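Local coordinates for uncharacterized protein (Bacillus cereus, PDB 5F2H) that is uncharacterized but probably acts as a hydrolase of the alpha/beta-hydrolase fold, at residues B[147-152]-B[294-299]; B[162-167]-B[172-177]. All coordinates share one frame; numbering follows the deposited sequence.

Interaction 1 (B[147-152]-B[294-299]); sequences EPYWKS and HDYPED
The hydroxyl of Tyr296 receives the indole N-H of Trp150: NE1 of Trp150 lies 3.0 Å from OH of Tyr296, and the bond is close to straight (161° at the hydrogen), with the oxygen near the indole plane. The tyrosine thus reaches the edge of the tryptophan, and the two side chains stand roughly crosswise. One face of the same phenol ring carries Tyr149. The two tyrosine rings form an offset stack, centroids 3.7 Å apart and planes within 8° of parallel, and CB of Tyr149 rests over the Tyr296 face in a CH-pi contact. In both tyrosines the bond from CA to CB points across the contact, and chi1 of -60° leaves CG beside the backbone N. Beyond the stack a water joins Tyr149 OH, at 2.8 Å, to Asp295 OD1, to which it donates; this oxygen also accepts the backbone N-H of Tyr296 in a bent bond from above the carboxylate plane. Phe207 stacks on Tyr296, and Ile11 of the second subunit packs against both tyrosines. The result is an aromatic cluster beside a probable alpha/beta-hydrolase active site, since neighbouring His294 hydrogen-bonds through NE2 to Ser208 of a nucleophile-elbow-like GxSxG sequence, consistent with a catalytic serine-histidine pair.

Interaction 2 (B[162-167]-B[172-177]); sequences LPQSSQ and DGFVWD
The carbonyl oxygen of Gln167 accepts the backbone N-H of Val175, with N of Val175 2.8 Å from O of Gln167 and an angle of 164° at the hydrogen. A second bond crosses nearby: OG of Ser165 donates to O of Val175 over 2.9 Å, coming from above the carbonyl plane rather than within it. The serine oxygen is used twice, because it also accepts the N-H of Gln167, two residues on, in an ST turn. Its position follows from a chi1 of 175°, which sets OG anti to the backbone N. The amide of Gln167 lies alongside the backbone of 175-177, and its OE1 is bound by the N-H of Asp178. These bonds draw the turn just beyond strand 158-164, an outer strand of the parallel alpha/beta-hydrolase sheet within this chain, against the chain returning from the small antiparallel hairpin of 168-170 and 173-174. Aromatic faces supply much of the packing. CB of Ser165 sits over the six-membered ring of Trp176, 3.5 Å from its centroid, while NE1 of that indole bonds to the carbonyl of His137. The extended side chain of Gln164 lies across Phe174, its amide stacked at 22° to the ring; CG makes a CH-pi contact and CD sits over the face, nearer the rim. CG2 of Val175 also meets CB of Gln167 at 3.9 Å.

How the interactions relate
Interaction 2 is nested along the chain inside the long loop closed by interaction 1; their centres lie about 18 Å apart. They meet where helix 143-150 packs on strand 158-164, with CB of Glu147 3.4 Å from CD1 of Leu162. Both are largely buried, yet they join different elements: interaction 1 ties a helix end to the loop before helix 300-313, whereas interaction 2 is local, fastening the turn after a strand to the chain leaving the small hairpin. Rings stack on each other in interaction 1; in interaction 2 they receive a serine carbon and a glutamine amide beside the backbone bonds. The second subunit borders interaction 1 by side-chain packing and interaction 2 by antiparallel strand pairing at 162-164.

Interaction 1 (B[147-152]-B[294-299])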
loop_
_atom_site.group_PDB
_atom_site.type_symbol
_atom_site.label_atom_id
_atom_site.label_comp_id
_atom_site.label_asym_id
_atom_site.label_seq_id
_atom_site.Cartn_x
_atom_site.Cartn_y
_atom_site.Cartn_z
ATOM N N GLU B 147 20.417 11.055 3.585
ATOM C CA GLU B 147 19.069 10.817 4.065
ATOM C C GLU B 147 18.112 12.009 3.904
ATOM O O GLU B 147 17.041 11.862 3.338
ATOM C CB GLU B 147 19.141 10.301 5.508
ATOM C CG GLU B 147 17.815 10.096 6.226
ATOM C CD GLU B 147 17.983 9.569 7.652
ATOM O OE1 GLU B 147 18.861 8.725 7.904
ATOM O OE2 GLU B 147 17.190 9.955 8.528
ATOM N N PRO B 148 18.517 13.209 4.336
ATOM C CA PRO B 148 17.610 14.358 4.243
ATOM C C PRO B 148 17.008 14.651 2.871
ATOM O O PRO B 148 15.874 15.141 2.808
ATOM C CB PRO B 148 18.481 15.537 4.679
ATOM C CG PRO B 148 19.538 14.952 5.530
ATOM C CD PRO B 148 19.788 13.571 4.985
ATOM N N TYR B 149 17.735 14.348 1.791
ATOM C CA TYR B 149 17.233 14.637 0.454
ATOM C C TYR B 149 16.294 13.582 -0.099
ATOM O O TYR B 149 15.598 13.841 -1.086
ATOM C CB TYR B 149 18.394 14.830 -0.523
ATOM C CG TYR B 149 19.341 15.958 -0.182
ATOM C CD1 TYR B 149 19.129 17.229 -0.667
ATOM C CD2 TYR B 149 20.489 15.731 0.573
ATOM C CE1 TYR B 149 20.015 18.258 -0.361
ATOM C CE2 TYR B 149 21.387 16.740 0.853
ATOM C CZ TYR B 149 21.143 18.004 0.402
ATOM O OH TYR B 149 22.021 19.036 0.719
ATOM N N TRP B 150 16.235 12.406 0.525
ATOM C CA TRP B 150 15.382 11.328 0.001
ATOM C C TRP B 150 14.373 10.842 1.004
ATOM O O TRP B 150 13.663 9.886 0.749
ATOM C CB TRP B 150 16.288 10.164 -0.436
ATOM C CG TRP B 150 17.318 10.608 -1.409
ATOM C CD1 TRP B 150 18.525 11.159 -1.125
ATOM C CD2 TRP B 150 17.219 10.582 -2.824
ATOM N NE1 TRP B 150 19.192 11.470 -2.277
ATOM C CE2 TRP B 150 18.424 11.089 -3.339
ATOM C CE3 TRP B 150 16.239 10.150 -3.712
ATOM C CZ2 TRP B 150 18.661 11.207 -4.703
ATOM C CZ3 TRP B 150 16.485 10.235 -5.064
ATOM C CH2 TRP B 150 17.678 10.774 -5.548
ATOM N N LYS B 151 14.316 11.506 2.147
ATOM C CA LYS B 151 13.396 11.147 3.232
ATOM C C LYS B 151 11.925 11.215 2.808
ATOM O O LYS B 151 11.116 10.390 3.248
ATOM C CB LYS B 151 13.616 12.103 4.408
ATOM C CG LYS B 151 12.883 11.747 5.688
ATOM C CD LYS B 151 13.001 12.838 6.756
ATOM C CE LYS B 151 14.444 13.238 7.043
ATOM N NZ LYS B 151 15.329 12.100 7.411
ATOM N N SER B 152 11.595 12.165 1.931
ATOM C CA SER B 152 10.216 12.359 1.462
ATOM C C SER B 152 9.596 11.252 0.596
ATOM O O SER B 152 8.504 11.442 0.058
ATOM C CB SER B 152 10.094 13.701 0.743
ATOM O OG SER B 152 10.932 13.751 -0.387
ATOM N N HIS B 294 26.371 21.942 -8.364
ATOM C CA HIS B 294 26.408 20.521 -8.007
ATOM C C HIS B 294 25.843 20.326 -6.606
ATOM O O HIS B 294 26.563 20.145 -5.601
ATOM C CB HIS B 294 27.819 20.000 -8.148
ATOM C CG HIS B 294 27.945 18.516 -7.998
ATOM N ND1 HIS B 294 28.545 17.925 -6.909
ATOM C CD2 HIS B 294 27.557 17.504 -8.807
ATOM C CE1 HIS B 294 28.550 16.614 -7.067
ATOM N NE2 HIS B 294 27.964 16.334 -8.215
ATOM N N ASP B 295 24.516 20.328 -6.581
ATOM C CA ASP B 295 23.762 20.215 -5.372
ATOM C C ASP B 295 22.341 19.893 -5.780
ATOM O O ASP B 295 22.012 20.004 -6.937
ATOM C CB ASP B 295 23.796 21.590 -4.702
ATOM C CG ASP B 295 22.985 21.648 -3.452
ATOM O OD1 ASP B 295 22.731 20.579 -2.864
ATOM O OD2 ASP B 295 22.604 22.778 -3.071
ATOM N N TYR B 296 21.500 19.512 -4.831
ATOM C CA TYR B 296 20.110 19.218 -5.128
ATOM C C TYR B 296 19.327 20.527 -5.162
ATOM O O TYR B 296 19.691 21.499 -4.477
ATOM C CB TYR B 296 19.493 18.385 -4.032
ATOM C CG TYR B 296 20.112 17.046 -3.757
ATOM C CD1 TYR B 296 21.294 16.940 -3.065
ATOM C CD2 TYR B 296 19.401 15.890 -3.998
ATOM C CE1 TYR B 296 21.790 15.706 -2.694
ATOM C CE2 TYR B 296 19.890 14.652 -3.641
ATOM C CZ TYR B 296 21.075 14.571 -2.979
ATOM O OH TYR B 296 21.562 13.337 -2.634
ATOM N N PRO B 297 18.254 20.583 -5.972
ATOM C CA PRO B 297 17.432 21.812 -6.021
ATOM C C PRO B 297 16.766 21.995 -4.676
ATOM O O PRO B 297 16.506 21.012 -3.974
ATOM C CB PRO B 297 16.401 21.517 -7.101
ATOM C CG PRO B 297 16.391 20.030 -7.235
ATOM C CD PRO B 297 17.749 19.535 -6.867
ATOM N N GLU B 298 16.446 23.226 -4.315
ATOM C CA GLU B 298 15.845 23.460 -2.998
ATOM C C GLU B 298 14.416 22.888 -2.853
ATOM O O GLU B 298 13.977 22.584 -1.745
ATOM C CB GLU B 298 16.034 24.924 -2.592
ATOM C CG GLU B 298 15.787 25.200 -1.116
ATOM C CD GLU B 298 16.448 26.491 -0.651
ATOM O OE1 GLU B 298 17.460 26.886 -1.268
ATOM O OE2 GLU B 298 16.019 27.064 0.374
ATOM N N ASP B 299 13.738 22.670 -3.981
ATOM C CA ASP B 299 12.401 22.067 -3.994
ATOM C C ASP B 299 12.540 20.640 -4.578
ATOM O O ASP B 299 11.699 20.175 -5.359
ATOM C CB ASP B 299 11.408 22.885 -4.826
ATOM C CG ASP B 299 11.742 22.910 -6.312
ATOM O OD1 ASP B 299 12.802 22.383 -6.724
ATOM O OD2 ASP B 299 10.912 23.447 -7.077
HETATM O O HOH W 1 21.392 21.504 -0.400
#

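Interaction 2 (B[162-167]-B[172-177])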
loop_
_atom_site.group_PDB
_atom_site.type_symbol
_atom_site.label_atom_id
_atom_site.label_comp_id
_atom_site.label_asym_id
_atom_site.label_seq_id
_atom_site.Cartn_x
_atom_site.Cartn_y
_atom_site.Cartn_z
ATOM N N LEU B 162 19.060 3.031 2.435
ATOM C CA LEU B 162 20.194 3.893 2.149
ATOM C C LEU B 162 21.456 3.069 2.364
ATOM O O LEU B 162 21.842 2.822 3.498
ATOM C CB LEU B 162 20.199 5.136 3.041
ATOM C CG LEU B 162 19.006 6.094 2.919
ATOM C CD1 LEU B 162 19.128 7.259 3.894
ATOM C CD2 LEU B 162 18.861 6.621 1.509
ATOM N N PRO B 163 22.093 2.618 1.271
ATOM C CA PRO B 163 23.313 1.825 1.394
ATOM C C PRO B 163 24.533 2.705 1.550
ATOM O O PRO B 163 24.534 3.824 1.078
ATOM C CB PRO B 163 23.385 1.069 0.062
ATOM C CG PRO B 163 22.023 1.192 -0.544
ATOM C CD PRO B 163 21.558 2.543 -0.094
ATOM N N GLN B 164 25.542 2.206 2.242
ATOM C CA GLN B 164 26.764 2.948 2.444
ATOM C C GLN B 164 27.916 2.089 1.903
ATOM O O GLN B 164 28.024 0.886 2.222
ATOM C CB GLN B 164 26.980 3.243 3.918
ATOM C CG GLN B 164 28.053 4.277 4.190
ATOM C CD GLN B 164 28.202 4.545 5.682
ATOM O OE1 GLN B 164 27.857 5.619 6.171
ATOM N NE2 GLN B 164 28.581 3.527 6.420
ATOM N N SER B 165 28.789 2.715 1.114
ATOM C CA SER B 165 29.910 2.008 0.526
ATOM C C SER B 165 30.937 1.619 1.560
ATOM O O SER B 165 31.151 2.319 2.540
ATOM C CB SER B 165 30.587 2.865 -0.540
ATOM O OG SER B 165 31.747 2.212 -1.042
ATOM N N SER B 166 31.578 0.494 1.328
ATOM C CA SER B 166 32.615 0.028 2.218
ATOM C C SER B 166 33.932 0.758 1.959
ATOM O O SER B 166 34.820 0.724 2.794
ATOM C CB SER B 166 32.837 -1.451 1.978
ATOM O OG SER B 166 33.167 -1.666 0.618
ATOM N N GLN B 167 34.038 1.465 0.836
ATOM C CA GLN B 167 35.279 2.157 0.476
ATOM C C GLN B 167 35.399 3.482 1.230
ATOM O O GLN B 167 34.925 4.523 0.773
ATOM C CB GLN B 167 35.315 2.376 -1.039
ATOM C CG GLN B 167 35.094 1.108 -1.874
ATOM C CD GLN B 167 34.836 1.423 -3.349
ATOM O OE1 GLN B 167 35.519 2.253 -3.959
ATOM N NE2 GLN B 167 33.829 0.763 -3.924
ATOM N N ASP B 172 34.135 8.833 8.506
ATOM C CA ASP B 172 32.754 9.031 8.056
ATOM C C ASP B 172 32.564 9.488 6.596
ATOM O O ASP B 172 31.488 9.955 6.248
ATOM C CB ASP B 172 32.033 10.005 8.992
ATOM C CG ASP B 172 32.064 9.561 10.438
ATOM O OD1 ASP B 172 32.149 8.343 10.700
ATOM O OD2 ASP B 172 31.983 10.441 11.321
ATOM N N GLY B 173 33.588 9.372 5.756
ATOM C CA GLY B 173 33.498 9.756 4.330
ATOM C C GLY B 173 33.682 8.496 3.475
ATOM O O GLY B 173 34.695 7.826 3.577
ATOM N N PHE B 174 32.729 8.195 2.613
ATOM C CA PHE B 174 32.781 6.998 1.803
ATOM C C PHE B 174 32.686 7.268 0.277
ATOM O O PHE B 174 32.035 8.236 -0.143
ATOM C CB PHE B 174 31.651 6.090 2.290
ATOM C CG PHE B 174 31.730 5.743 3.758
ATOM C CD1 PHE B 174 32.465 4.647 4.188
ATOM C CD2 PHE B 174 31.044 6.486 4.709
ATOM C CE1 PHE B 174 32.533 4.315 5.535
ATOM C CE2 PHE B 174 31.126 6.174 6.066
ATOM C CZ PHE B 174 31.861 5.079 6.472
ATOM N N VAL B 175 33.301 6.410 -0.548
ATOM C CA VAL B 175 33.304 6.601 -2.018
ATOM C C VAL B 175 32.988 5.402 -2.871
ATOM O O VAL B 175 33.187 4.259 -2.444
ATOM C CB VAL B 175 34.679 7.068 -2.538
ATOM C CG1 VAL B 175 35.042 8.427 -1.951
ATOM C CG2 VAL B 175 35.758 6.052 -2.212
ATOM N N TRP B 176 32.571 5.681 -4.115
ATOM C CA TRP B 176 32.231 4.639 -5.103
ATOM C C TRP B 176 33.301 4.493 -6.204
ATOM O O TRP B 176 32.972 4.198 -7.347
ATOM C CB TRP B 176 30.882 4.934 -5.755
ATOM C CG TRP B 176 29.775 5.011 -4.796
ATOM C CD1 TRP B 176 29.156 6.143 -4.325
ATOM C CD2 TRP B 176 29.187 3.919 -4.101
ATOM N NE1 TRP B 176 28.190 5.809 -3.413
ATOM C CE2 TRP B 176 28.199 4.450 -3.242
ATOM C CE3 TRP B 176 29.391 2.533 -4.125
ATOM C CZ2 TRP B 176 27.394 3.646 -2.444
ATOM C CZ3 TRP B 176 28.594 1.729 -3.302
ATOM C CH2 TRP B 176 27.602 2.299 -2.478
ATOM N N ASP B 177 34.573 4.680 -5.845
ATOM C CA ASP B 177 35.691 4.578 -6.792
ATOM C C ASP B 177 35.656 3.302 -7.611
ATOM O O ASP B 177 35.523 3.342 -8.838
ATOM C CB ASP B 177 37.029 4.617 -6.053
ATOM C CG ASP B 177 37.342 5.954 -5.463
ATOM O OD1 ASP B 177 36.689 6.967 -5.827
ATOM O OD2 ASP B 177 38.314 5.984 -4.681
#